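Local coordinates for protein glycoside hydrolase, family 11\:clostridium cellulosome enzyme, dockerin type i\:polysaccharide (Clostridium thermocellum, PDB 2C71) that removes acetyl groups from acetylated xylan as a metal-ion-dependent family 4 esterase involved in plant cell-wall degradation, at residues V18-V23 / L154-P159; M74-I79 / S109-N114; F101-L106 / L118-G123; A140-G145 / P173-R178. All coordinates share one frame; numbering follows the deposited sequence.

Contact 1 of 4, residues V18-V23 / L154-P159; sequences VLTARV and LHDVQP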
loop_
_atom_site.group_PDB
_atom_site.type_symbol
_atom_site.label_atom_id
_atom_site.label_comp_id
_atom_site.label_asym_id
_atom_site.label_seq_id
_atom_site.Cartn_x
_atom_site.Cartn_y
_atom_site.Cartn_z
ATOM N N VAL A 18 -17.045 0.316 -0.270
ATOM C CA VAL A 18 -17.394 -0.398 -1.473
ATOM C C VAL A 18 -16.165 -0.855 -2.234
ATOM O O VAL A 18 -15.953 -2.067 -2.497
ATOM C CB VAL A 18 -18.334 0.420 -2.386
ATOM C CG1 VAL A 18 -18.635 -0.381 -3.655
ATOM C CG2 VAL A 18 -19.631 0.746 -1.635
ATOM N N LEU A 19 -15.281 0.066 -2.610
ATOM C CA LEU A 19 -14.183 -0.286 -3.505
ATOM C C LEU A 19 -13.108 -1.162 -2.806
ATOM O O LEU A 19 -12.564 -2.068 -3.421
ATOM C CB LEU A 19 -13.519 0.953 -4.141
ATOM C CG LEU A 19 -14.165 1.384 -5.478
ATOM C CD1 LEU A 19 -15.577 1.855 -5.333
ATOM C CD2 LEU A 19 -13.276 2.386 -6.181
ATOM N N THR A 20 -12.813 -0.871 -1.547
ATOM C CA THR A 20 -11.820 -1.658 -0.826
ATOM C C THR A 20 -12.310 -3.075 -0.631
ATOM O O THR A 20 -11.547 -4.040 -0.700
ATOM C CB THR A 20 -11.437 -0.986 0.488
ATOM O OG1 THR A 20 -10.954 0.339 0.211
ATOM C CG2 THR A 20 -10.413 -1.800 1.271
ATOM N N ALA A 21 -13.623 -3.240 -0.356
ATOM C CA ALA A 21 -14.191 -4.583 -0.199
ATOM C C ALA A 21 -14.034 -5.395 -1.463
ATOM O O ALA A 21 -13.844 -6.612 -1.382
ATOM C CB ALA A 21 -15.633 -4.537 0.255
ATOM N N ARG A 22 -14.078 -4.773 -2.646
ATOM C CA ARG A 22 -13.843 -5.537 -3.870
ATOM C C ARG A 22 -12.468 -6.153 -3.895
ATOM O O ARG A 22 -12.284 -7.300 -4.332
ATOM C CB ARG A 22 -14.054 -4.663 -5.108
ATOM C CG ARG A 22 -15.417 -4.119 -5.288
ATOM C CD ARG A 22 -15.436 -3.199 -6.503
ATOM N NE ARG A 22 -16.736 -2.592 -6.576
ATOM C CZ ARG A 22 -16.988 -1.532 -7.297
ATOM N NH1 ARG A 22 -16.008 -0.898 -7.962
ATOM N NH2 ARG A 22 -18.232 -1.082 -7.344
ATOM N N VAL A 23 -11.454 -5.386 -3.464
ATOM C CA VAL A 23 -10.087 -5.906 -3.392
ATOM C C VAL A 23 -10.010 -6.986 -2.320
ATOM O O VAL A 23 -9.446 -8.065 -2.568
ATOM C CB VAL A 23 -9.084 -4.795 -3.135
ATOM C CG1 VAL A 23 -7.694 -5.338 -2.804
ATOM C CG2 VAL A 23 -8.980 -3.862 -4.370
ATOM N N LEU A 154 -0.477 -0.577 -6.427
ATOM C CA LEU A 154 -1.796 -0.464 -7.009
ATOM C C LEU A 154 -2.649 0.458 -6.145
ATOM O O LEU A 154 -2.242 0.889 -5.078
ATOM C CB LEU A 154 -2.440 -1.864 -7.161
ATOM C CG LEU A 154 -1.738 -2.784 -8.140
ATOM C CD1 LEU A 154 -2.326 -4.206 -8.030
ATOM C CD2 LEU A 154 -1.878 -2.249 -9.603
ATOM N N HIS A 155 -3.859 0.747 -6.626
ATOM C CA HIS A 155 -4.826 1.556 -5.866
ATOM C C HIS A 155 -6.053 0.701 -5.611
ATOM O O HIS A 155 -6.645 0.143 -6.551
ATOM C CB HIS A 155 -5.263 2.781 -6.690
ATOM C CG HIS A 155 -4.141 3.744 -6.937
ATOM N ND1 HIS A 155 -3.147 3.526 -7.866
ATOM C CD2 HIS A 155 -3.824 4.905 -6.313
ATOM C CE1 HIS A 155 -2.271 4.519 -7.804
ATOM N NE2 HIS A 155 -2.655 5.365 -6.862
ATOM N N ASP A 156 -6.509 0.645 -4.358
ATOM C CA ASP A 156 -7.842 0.049 -4.124
ATOM C C ASP A 156 -8.918 1.034 -4.467
ATOM O O ASP A 156 -10.037 0.621 -4.820
ATOM C CB ASP A 156 -8.036 -0.604 -2.774
ATOM C CG ASP A 156 -7.680 0.278 -1.599
ATOM O OD1 ASP A 156 -6.637 0.961 -1.640
ATOM O OD2 ASP A 156 -8.429 0.159 -0.573
ATOM N N VAL A 157 -8.660 2.338 -4.369
ATOM C CA VAL A 157 -9.674 3.348 -4.539
ATOM C C VAL A 157 -9.193 4.373 -5.579
ATOM O O VAL A 157 -8.134 4.977 -5.421
ATOM C CB VAL A 157 -9.951 4.053 -3.179
ATOM C CG1 VAL A 157 -11.093 5.053 -3.341
ATOM C CG2 VAL A 157 -10.342 3.010 -2.109
ATOM N N GLN A 158 -9.994 4.554 -6.620
ATOM C CA GLN A 158 -9.809 5.555 -7.694
ATOM C C GLN A 158 -11.184 5.798 -8.276
ATOM O O GLN A 158 -12.081 4.972 -8.159
ATOM C CB GLN A 158 -8.929 5.023 -8.819
ATOM C CG GLN A 158 -7.439 5.042 -8.515
ATOM C CD GLN A 158 -6.927 6.418 -8.468
ATOM O OE1 GLN A 158 -6.929 7.146 -9.532
ATOM N NE2 GLN A 158 -6.435 6.836 -7.334
ATOM N N PRO A 159 -11.356 6.927 -8.982
ATOM C CA PRO A 159 -12.574 7.114 -9.785
ATOM C C PRO A 159 -12.744 5.960 -10.772
ATOM O O PRO A 159 -11.776 5.449 -11.325
ATOM C CB PRO A 159 -12.334 8.470 -10.495
ATOM C CG PRO A 159 -11.359 9.211 -9.564
ATOM C CD PRO A 159 -10.443 8.089 -9.081
HETATM O O HOH W 1 -11.452 -1.482 -5.963
#

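Contact 2 of 4, residues M74-I79 / S109-N114; sequences MSPDQI and SPTLFN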
loop_
_atom_site.group_PDB
_atom_site.type_symbol
_atom_site.label_atom_id
_atom_site.label_comp_id
_atom_site.label_asym_id
_atom_site.label_seq_id
_atom_site.Cartn_x
_atom_site.Cartn_y
_atom_site.Cartn_z
ATOM N N MET A 74 5.949 20.721 2.308
ATOM C CA MET A 74 5.283 21.028 3.544
ATOM C C MET A 74 6.321 21.349 4.651
ATOM O O MET A 74 7.484 20.901 4.602
ATOM C CB MET A 74 4.373 19.862 3.976
ATOM C CG MET A 74 3.095 19.849 3.232
ATOM S SD MET A 74 2.080 18.467 3.844
ATOM C CE MET A 74 0.704 18.527 2.690
ATOM N N SER A 75 5.869 22.084 5.668
ATOM C CA SER A 75 6.686 22.363 6.851
ATOM C C SER A 75 6.749 21.145 7.739
ATOM O O SER A 75 5.900 20.262 7.687
ATOM C CB SER A 75 6.100 23.523 7.627
ATOM O OG SER A 75 4.918 23.090 8.224
ATOM N N PRO A 76 7.760 21.101 8.650
ATOM C CA PRO A 76 7.773 20.038 9.653
ATOM C C PRO A 76 6.483 19.911 10.417
ATOM O O PRO A 76 6.011 18.784 10.622
ATOM C CB PRO A 76 8.989 20.415 10.526
ATOM C CG PRO A 76 9.927 21.098 9.531
ATOM C CD PRO A 76 8.986 21.942 8.706
ATOM N N ASP A 77 5.897 21.032 10.840
ATOM C CA ASP A 77 4.660 20.948 11.586
ATOM C C ASP A 77 3.529 20.318 10.742
ATOM O O ASP A 77 2.723 19.512 11.223
ATOM C CB ASP A 77 4.207 22.315 12.082
ATOM C CG ASP A 77 4.982 22.828 13.255
ATOM O OD1 ASP A 77 5.777 22.076 13.853
ATOM O OD2 ASP A 77 4.778 24.037 13.585
ATOM N N GLN A 78 3.423 20.723 9.478
ATOM C CA GLN A 78 2.384 20.167 8.590
ATOM C C GLN A 78 2.567 18.680 8.389
ATOM O O GLN A 78 1.608 17.882 8.431
ATOM C CB GLN A 78 2.421 20.871 7.248
ATOM C CG GLN A 78 1.887 22.304 7.306
ATOM C CD GLN A 78 2.113 23.093 6.050
ATOM O OE1 GLN A 78 3.106 22.921 5.350
ATOM N NE2 GLN A 78 1.233 24.061 5.767
ATOM N N ILE A 79 3.813 18.258 8.181
ATOM C CA ILE A 79 4.121 16.859 7.982
ATOM C C ILE A 79 3.757 16.040 9.208
ATOM O O ILE A 79 3.102 15.001 9.152
ATOM C CB ILE A 79 5.607 16.683 7.636
ATOM C CG1 ILE A 79 5.910 17.274 6.259
ATOM C CG2 ILE A 79 6.035 15.197 7.701
ATOM C CD1 ILE A 79 7.388 17.595 6.002
ATOM N N SER A 109 11.355 14.872 -0.177
ATOM C CA SER A 109 12.353 15.921 0.021
ATOM C C SER A 109 13.136 15.517 1.242
ATOM O O SER A 109 12.664 14.718 2.034
ATOM C CB SER A 109 11.712 17.302 0.239
ATOM O OG SER A 109 10.942 17.259 1.437
ATOM N N PRO A 110 14.295 16.165 1.468
ATOM C CA PRO A 110 15.011 15.966 2.744
ATOM C C PRO A 110 14.138 16.264 3.939
ATOM O O PRO A 110 14.172 15.542 4.917
ATOM C CB PRO A 110 16.200 16.903 2.623
ATOM C CG PRO A 110 16.477 16.891 1.168
ATOM C CD PRO A 110 15.113 16.947 0.522
ATOM N N THR A 111 13.345 17.337 3.859
ATOM C CA THR A 111 12.467 17.689 4.966
ATOM C C THR A 111 11.448 16.596 5.253
ATOM O O THR A 111 11.157 16.285 6.405
ATOM C CB THR A 111 11.804 19.060 4.695
ATOM O OG1 THR A 111 12.826 20.050 4.544
ATOM C CG2 THR A 111 10.883 19.476 5.819
ATOM N N LEU A 112 10.870 16.025 4.206
ATOM C CA LEU A 112 9.904 14.935 4.409
ATOM C C LEU A 112 10.580 13.749 5.090
ATOM O O LEU A 112 10.081 13.201 6.088
ATOM C CB LEU A 112 9.205 14.578 3.104
ATOM C CG LEU A 112 8.037 13.595 3.230
ATOM C CD1 LEU A 112 6.928 14.175 4.116
ATOM C CD2 LEU A 112 7.536 13.225 1.844
ATOM N N PHE A 113 11.723 13.313 4.545
ATOM C CA PHE A 113 12.458 12.213 5.145
ATOM C C PHE A 113 12.797 12.494 6.588
ATOM O O PHE A 113 12.721 11.621 7.441
ATOM C CB PHE A 113 13.757 11.922 4.380
ATOM C CG PHE A 113 13.569 11.003 3.203
ATOM C CD1 PHE A 113 13.202 9.640 3.405
ATOM C CD2 PHE A 113 13.775 11.434 1.912
ATOM C CE1 PHE A 113 13.083 8.810 2.330
ATOM C CE2 PHE A 113 13.666 10.573 0.843
ATOM C CZ PHE A 113 13.310 9.233 1.074
ATOM N N ASN A 114 13.185 13.742 6.923
ATOM C CA ASN A 114 13.617 14.150 8.273
ATOM C C ASN A 114 12.511 14.115 9.274
ATOM O O ASN A 114 12.775 14.098 10.473
ATOM C CB ASN A 114 14.206 15.568 8.327
ATOM C CG ASN A 114 15.159 15.756 9.473
ATOM O OD1 ASN A 114 15.981 14.896 9.741
ATOM N ND2 ASN A 114 15.021 16.868 10.178
#

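Contact 3 of 4, residues F101-L106 / L118-G123; sequences FRPPNL and LVFVGG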
loop_
_atom_site.group_PDB
_atom_site.type_symbol
_atom_site.label_atom_id
_atom_site.label_comp_id
_atom_site.label_asym_id
_atom_site.label_seq_id
_atom_site.Cartn_x
_atom_site.Cartn_y
_atom_site.Cartn_z
ATOM N N PHE A 101 5.405 4.147 5.338
ATOM C CA PHE A 101 4.804 5.376 4.777
ATOM C C PHE A 101 4.978 5.356 3.273
ATOM O O PHE A 101 6.079 5.086 2.786
ATOM C CB PHE A 101 5.544 6.593 5.356
ATOM C CG PHE A 101 5.176 7.931 4.746
ATOM C CD1 PHE A 101 3.872 8.400 4.791
ATOM C CD2 PHE A 101 6.142 8.714 4.164
ATOM C CE1 PHE A 101 3.563 9.668 4.241
ATOM C CE2 PHE A 101 5.822 9.969 3.648
ATOM C CZ PHE A 101 4.544 10.435 3.713
ATOM N N ARG A 102 3.932 5.697 2.532
ATOM C CA ARG A 102 4.032 5.924 1.112
ATOM C C ARG A 102 3.744 7.377 0.846
ATOM O O ARG A 102 2.610 7.851 1.081
ATOM C CB ARG A 102 3.039 5.114 0.296
ATOM C CG ARG A 102 3.186 5.446 -1.194
ATOM C CD ARG A 102 2.692 4.396 -2.084
ATOM N NE ARG A 102 3.461 3.171 -2.013
ATOM C CZ ARG A 102 2.975 1.928 -2.062
ATOM N NH1 ARG A 102 1.669 1.693 -2.118
ATOM N NH2 ARG A 102 3.801 0.897 -1.992
ATOM N N PRO A 103 4.732 8.154 0.389
ATOM C CA PRO A 103 4.502 9.587 0.163
ATOM C C PRO A 103 3.414 9.790 -0.876
ATOM O O PRO A 103 3.414 9.147 -1.946
ATOM C CB PRO A 103 5.855 10.125 -0.344
ATOM C CG PRO A 103 6.811 9.125 0.005
ATOM C CD PRO A 103 6.119 7.775 0.134
ATOM N N PRO A 104 2.502 10.741 -0.619
ATOM C CA PRO A 104 1.549 11.166 -1.675
ATOM C C PRO A 104 2.309 11.525 -2.927
ATOM O O PRO A 104 3.295 12.291 -2.906
ATOM C CB PRO A 104 0.844 12.361 -1.036
ATOM C CG PRO A 104 0.862 12.016 0.428
ATOM C CD PRO A 104 2.245 11.431 0.645
ATOM N N ASN A 105 1.842 11.011 -4.060
ATOM C CA ASN A 105 2.440 11.251 -5.369
ATOM C C ASN A 105 3.880 10.758 -5.493
ATOM O O ASN A 105 4.543 11.091 -6.473
ATOM C CB ASN A 105 2.403 12.729 -5.763
ATOM C CG ASN A 105 1.024 13.335 -5.740
ATOM O OD1 ASN A 105 0.864 14.541 -5.528
ATOM N ND2 ASN A 105 0.016 12.545 -5.933
ATOM N N LEU A 106 4.363 9.967 -4.558
ATOM C CA LEU A 106 5.745 9.501 -4.525
ATOM C C LEU A 106 6.724 10.663 -4.438
ATOM O O LEU A 106 7.912 10.466 -4.688
ATOM C CB LEU A 106 6.116 8.535 -5.637
ATOM C CG LEU A 106 5.244 7.275 -5.681
ATOM C CD1 LEU A 106 5.673 6.358 -6.770
ATOM C CD2 LEU A 106 5.274 6.515 -4.334
ATOM N N LEU A 118 9.102 6.572 9.726
ATOM C CA LEU A 118 8.544 5.363 9.130
ATOM C C LEU A 118 9.397 4.996 7.945
ATOM O O LEU A 118 10.100 5.857 7.394
ATOM C CB LEU A 118 7.081 5.620 8.615
ATOM C CG LEU A 118 6.052 5.997 9.692
ATOM C CD1 LEU A 118 4.765 6.520 9.103
ATOM C CD2 LEU A 118 5.723 4.818 10.655
ATOM N N VAL A 119 9.364 3.715 7.537
ATOM C CA VAL A 119 10.106 3.283 6.345
ATOM C C VAL A 119 9.317 3.719 5.098
ATOM O O VAL A 119 8.121 3.432 5.000
ATOM C CB VAL A 119 10.346 1.785 6.377
ATOM C CG1 VAL A 119 10.927 1.315 5.056
ATOM C CG2 VAL A 119 11.298 1.429 7.552
ATOM N N PHE A 120 9.973 4.418 4.181
ATOM C CA PHE A 120 9.354 4.932 2.975
ATOM C C PHE A 120 9.325 3.857 1.887
ATOM O O PHE A 120 10.356 3.246 1.574
ATOM C CB PHE A 120 10.123 6.115 2.403
ATOM C CG PHE A 120 9.905 7.436 3.118
ATOM C CD1 PHE A 120 10.059 7.576 4.485
ATOM C CD2 PHE A 120 9.621 8.572 2.378
ATOM C CE1 PHE A 120 9.930 8.814 5.115
ATOM C CE2 PHE A 120 9.465 9.819 2.984
ATOM C CZ PHE A 120 9.614 9.936 4.345
ATOM N N VAL A 121 8.148 3.631 1.314
ATOM C CA VAL A 121 7.997 2.673 0.226
ATOM C C VAL A 121 7.403 3.331 -1.014
ATOM O O VAL A 121 6.504 4.166 -0.916
ATOM C CB VAL A 121 7.110 1.483 0.640
ATOM C CG1 VAL A 121 7.852 0.584 1.618
ATOM C CG2 VAL A 121 5.806 1.979 1.245
ATOM N N GLY A 122 7.910 2.948 -2.182
ATOM C CA GLY A 122 7.293 3.320 -3.441
ATOM C C GLY A 122 6.708 2.131 -4.176
ATOM O O GLY A 122 5.649 1.621 -3.807
ATOM N N GLY A 123 7.398 1.687 -5.221
ATOM C CA GLY A 123 7.081 0.427 -5.865
ATOM C C GLY A 123 6.790 0.578 -7.347
ATOM O O GLY A 123 6.681 1.669 -7.907
#

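Contact 4 of 4, residues A140-G145 / P173-R178; sequences AAVING and PTLKSR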
loop_
_atom_site.group_PDB
_atom_site.type_symbol
_atom_site.label_atom_id
_atom_site.label_comp_id
_atom_site.label_asym_id
_atom_site.label_seq_id
_atom_site.Cartn_x
_atom_site.Cartn_y
_atom_site.Cartn_z
ATOM N N ALA A 140 -0.973 -7.037 -17.053
ATOM C CA ALA A 140 0.225 -7.182 -17.879
ATOM C C ALA A 140 1.341 -6.288 -17.357
ATOM O O ALA A 140 2.523 -6.678 -17.357
ATOM C CB ALA A 140 -0.094 -6.923 -19.332
ATOM N N ALA A 141 0.973 -5.091 -16.913
ATOM C CA ALA A 141 1.948 -4.127 -16.415
ATOM C C ALA A 141 2.652 -4.651 -15.169
ATOM O O ALA A 141 3.864 -4.498 -15.018
ATOM C CB ALA A 141 1.273 -2.794 -16.124
ATOM N N VAL A 142 1.884 -5.271 -14.279
ATOM C CA VAL A 142 2.439 -5.856 -13.064
ATOM C C VAL A 142 3.294 -7.078 -13.379
ATOM O O VAL A 142 4.446 -7.168 -12.954
ATOM C CB VAL A 142 1.331 -6.257 -12.073
ATOM C CG1 VAL A 142 1.918 -7.044 -10.911
ATOM C CG2 VAL A 142 0.596 -5.023 -11.571
ATOM N N ILE A 143 2.723 -8.017 -14.128
ATOM C CA ILE A 143 3.371 -9.332 -14.353
ATOM C C ILE A 143 4.691 -9.183 -15.085
ATOM O O ILE A 143 5.643 -9.910 -14.788
ATOM C CB ILE A 143 2.410 -10.241 -15.081
ATOM C CG1 ILE A 143 1.233 -10.632 -14.179
ATOM C CG2 ILE A 143 3.146 -11.410 -15.797
ATOM C CD1 ILE A 143 0.059 -11.143 -14.953
ATOM N N ASN A 144 4.778 -8.276 -16.038
ATOM C CA ASN A 144 6.011 -8.086 -16.782
ATOM C C ASN A 144 7.062 -7.284 -16.058
ATOM O O ASN A 144 8.200 -7.342 -16.451
ATOM C CB ASN A 144 5.669 -7.583 -18.209
ATOM C CG ASN A 144 4.912 -8.629 -19.022
ATOM O OD1 ASN A 144 5.517 -9.669 -19.454
ATOM N ND2 ASN A 144 3.652 -8.407 -19.272
ATOM N N GLY A 145 6.717 -6.575 -14.992
ATOM C CA GLY A 145 7.629 -5.754 -14.231
ATOM C C GLY A 145 8.163 -6.387 -12.973
ATOM O O GLY A 145 9.185 -5.951 -12.481
ATOM N N PRO A 173 -2.940 -15.552 -9.906
ATOM C CA PRO A 173 -2.625 -16.898 -10.460
ATOM C C PRO A 173 -1.341 -16.927 -11.278
ATOM O O PRO A 173 -0.576 -17.891 -11.206
ATOM C CB PRO A 173 -3.870 -17.228 -11.262
ATOM C CG PRO A 173 -4.974 -16.421 -10.649
ATOM C CD PRO A 173 -4.321 -15.152 -10.242
ATOM N N THR A 174 -1.085 -15.879 -12.078
ATOM C CA THR A 174 0.091 -15.892 -12.932
ATOM C C THR A 174 1.354 -15.875 -12.086
ATOM O O THR A 174 2.266 -16.691 -12.310
ATOM C CB THR A 174 0.137 -14.698 -13.899
ATOM O OG1 THR A 174 -0.933 -14.802 -14.827
ATOM C CG2 THR A 174 1.461 -14.630 -14.667
ATOM N N LEU A 175 1.436 -14.990 -11.107
ATOM C CA LEU A 175 2.660 -14.939 -10.331
ATOM C C LEU A 175 2.807 -16.204 -9.460
ATOM O O LEU A 175 3.918 -16.713 -9.309
ATOM C CB LEU A 175 2.736 -13.653 -9.508
ATOM C CG LEU A 175 2.821 -12.370 -10.336
ATOM C CD1 LEU A 175 3.032 -11.141 -9.439
ATOM C CD2 LEU A 175 3.925 -12.476 -11.446
ATOM N N LYS A 176 1.713 -16.734 -8.918
ATOM C CA LYS A 176 1.851 -18.009 -8.191
ATOM C C LYS A 176 2.415 -19.094 -9.108
ATOM O O LYS A 176 3.247 -19.907 -8.688
ATOM C CB LYS A 176 0.526 -18.463 -7.594
ATOM C CG LYS A 176 0.134 -17.692 -6.358
ATOM C CD LYS A 176 -1.088 -18.325 -5.734
ATOM C CE LYS A 176 -1.575 -17.624 -4.493
ATOM N NZ LYS A 176 -2.567 -18.490 -3.753
ATOM N N SER A 177 1.960 -19.102 -10.357
ATOM C CA SER A 177 2.381 -20.221 -11.233
ATOM C C SER A 177 3.866 -20.009 -11.603
ATOM O O SER A 177 4.532 -20.981 -11.956
ATOM C CB SER A 177 1.458 -20.255 -12.449
ATOM O OG SER A 177 0.121 -20.608 -12.075
ATOM N N ARG A 178 4.381 -18.798 -11.487
ATOM C CA ARG A 178 5.783 -18.513 -11.751
ATOM C C ARG A 178 6.694 -18.657 -10.528
ATOM O O ARG A 178 7.867 -18.342 -10.596
ATOM C CB ARG A 178 5.941 -17.105 -12.324
ATOM C CG ARG A 178 5.320 -16.947 -13.657
ATOM C CD ARG A 178 5.565 -15.543 -14.185
ATOM N NE ARG A 178 4.899 -15.316 -15.452
ATOM C CZ ARG A 178 5.116 -14.261 -16.228
ATOM N NH1 ARG A 178 5.981 -13.323 -15.873
ATOM N NH2 ARG A 178 4.455 -14.150 -17.367
HETATM O O HOH W 2 7.278 -11.513 -18.037
#

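Contact 1 of 4, residues V18-V23 / L154-P159
T20 and D156 make the one direct polar link between 18-23 and 154-159, joining helix 17-30 to the loop that leaves strand 151-155. T20 OG1 donates to D156 OD2 at 2.7 Å, reaching the oxygen from its anti side and 28° out of the carboxylate plane. The hydroxyl gets there because T20 OG1 lies anti to its own carbonyl carbon, beside the backbone N (chi1 -57°). T20 OG1 also accepts from D16 N, just before the helix, so the hydroxyl both gives and receives a bond. The methyl of T20 presses on the same carboxylate, with T20 CG2 3.3 Å from D156 OD2. With CG between its backbone N and carbonyl carbon (chi1 52°), D156 brings OD2 up to T20. V23 closes over the root of this side chain, its CG2 meeting D156 CB at 3.7 Å as the two cross at about a right angle.

One turn earlier L19 faces the loop, and its methyl CD2 reaches Q158 O at 3.5 Å. The other methyl, CD1, lies over one face of the R22 guanidinium, offset toward the rim, and R22 in turn forms a salt bridge with E160. A water donates to both L19 O and D156 O, 2.8 Å from each, and bridges the two backbones. V157 CG2 lies 3.6 Å from T20 OG1, beside the T20-D156 bond.

The arrangement joins the first helix to the loop at the C-terminal end of a strand, the rim where a NodB-type deacetylase fold of parallel strands and flanking helices carries its metal site.

Contact 2 of 4, residues M74-I79 / S109-N114
I79 and L112 form the tight half of this contact between the first turns of helices 76-94 and 110-115. The methyl L112 CD1 lies in the angle between both branches of the isoleucine, 3.8 Å from I79 CG2 and 3.9 Å from I79 CG1. L112 gets there by turning CG anti to its backbone N (chi1 -172°), which swings the branch across toward the other helix although its CB leaves the backbone at a slant. Both residues are buried, with V116 lying against I79 and M71 against L112.

The other half opens toward solvent and is looser. T111 presents only its methyl, T111 CG2, at 4.0 Å from I79 CD1 and 3.9 Å from the carbonyl oxygen M74 O. The exposed ring of P76 reaches the same methyl through CG, at 4.2 Å, and adds little to the buried surface.

The capping bonds lie within each segment. In 74-79, Q78 N donates to S75 OG at 3.1 Å, and S75 N returns a nearly straight bond to Q78 OE1, at 171°, so side chain and backbone bind reciprocally. In 109-114, S109 OG accepts from L112 N at 3.0 Å. S109 OG also bonds A72 O, which connects the cap of helix 110-115 to the loop leading into helix 76-94.

The contact thus joins the first turns of two helices, with the L112 side chain about 12 Å from the magnesium ion (nearest atoms). Each helix is N-capped by a serine followed by proline, and S75 and Q78 complete a capping box.

Contact 3 of 4, residues F101-L106 / L118-G123
F101 turns its ring anti to the backbone N (chi1 172°), while F120 puts CG anti to its carbonyl carbon (chi1 -78°), and the two side chains lie side by side on one face of the short parallel sheet. The edge of F101 meets the face of F120 in a T-shaped stack, with planes at 82° and ring centroids 5.0 Å apart. F101 CD2 sits over the centre of the F120 ring. P103 CG adds an oblique contact, 3.7 Å from F120 CD2, and F101 CB packs on L118 CB at the same separation.

Two backbone bonds set the register: F101 N to V119 O at 2.8 Å and V121 N to F101 O at 2.9 Å. F120 CA reinforces them with a CA-H...O contact to F101 O.

In the conformer described here, R102 bends at chi3 and NE makes a weak bond to V121 O, 3.4 Å away. Its firmer polar partners are D12, through a salt bridge from NH1, and T10, bonded to NH2. L106 CD2 lies 3.9 Å from G122 CA.

R102 O accepts from ND1 of metal ligand H64, placing this loop in the magnesium site's second shell, consistent with a NodB-type deacetylase fold.

Contact 4 of 4, residues A140-G145 / P173-R178
Apolar packing centres on I143, which enters between T174, L175 and R178. Its terminal methyl, I143 CD1, is 3.7 Å from T174 CB, and the two side chains cross at about a right angle. More loosely, I143 CG1 touches L175 CD2 at 4.3 Å. V142 only grazes L175 and also touches I171 of the same helix.

A second kind of contact brings a methyl to a charged plane. With CG1 beside the backbone N (chi1 -69°), I143 leaves CG2 anti to that nitrogen and directed at R178. CG2 rests over one face of the guanidinium, offset toward its rim, and lies 3.4 Å from both R178 NH1 and R178 NH2. The arginine chain extends across from just beyond the helix end to make this contact.

Hydrogen bonding between the segments runs through solvent, since a water donates to N144 OD1 at 2.9 Å and accepts from R178 NH1 at 3.1 Å. Other side-chain bonds fold back on their own helices. N144 ND2 reaches A140 O at 2.8 Å, while the backbone N of N144 approaches the same carbonyl from the other face of its plane. T174 OG1 likewise bonds the carbonyl of I170, one turn earlier.

The axes of 140-145 and 173-177 approach to 10.6 Å at an angle of 15°, a near-parallel pairing of these parts of helices 135-145 and 164-177, the arrangement of successive outer helices around the parallel strands of an alpha/beta barrel-like fold.

How the contacts relate
Contacts 2 and 3 form one continuous body: the rings of F113 and F120 stack, F113 CE1 3.5 Å from F120 CD2, and L112 CD2 touches F101 CE2 and P103 CB. On the other flank, contacts 1 and 4 meet where L154 CD2 lies 4.2 Å from V142 CG2, linking the strand of one to the helix of the other. Contacts 1 and 3 stand on opposite sides of the chain's centre, about 18 Å between centres, yet both border the magnesium ion bound by D13 and H64; the side chains of Q158 and R102 each lie about 6 Å from it (nearest atoms). Contacts 2 and 4 mark the far ends, about 36 Å between centres.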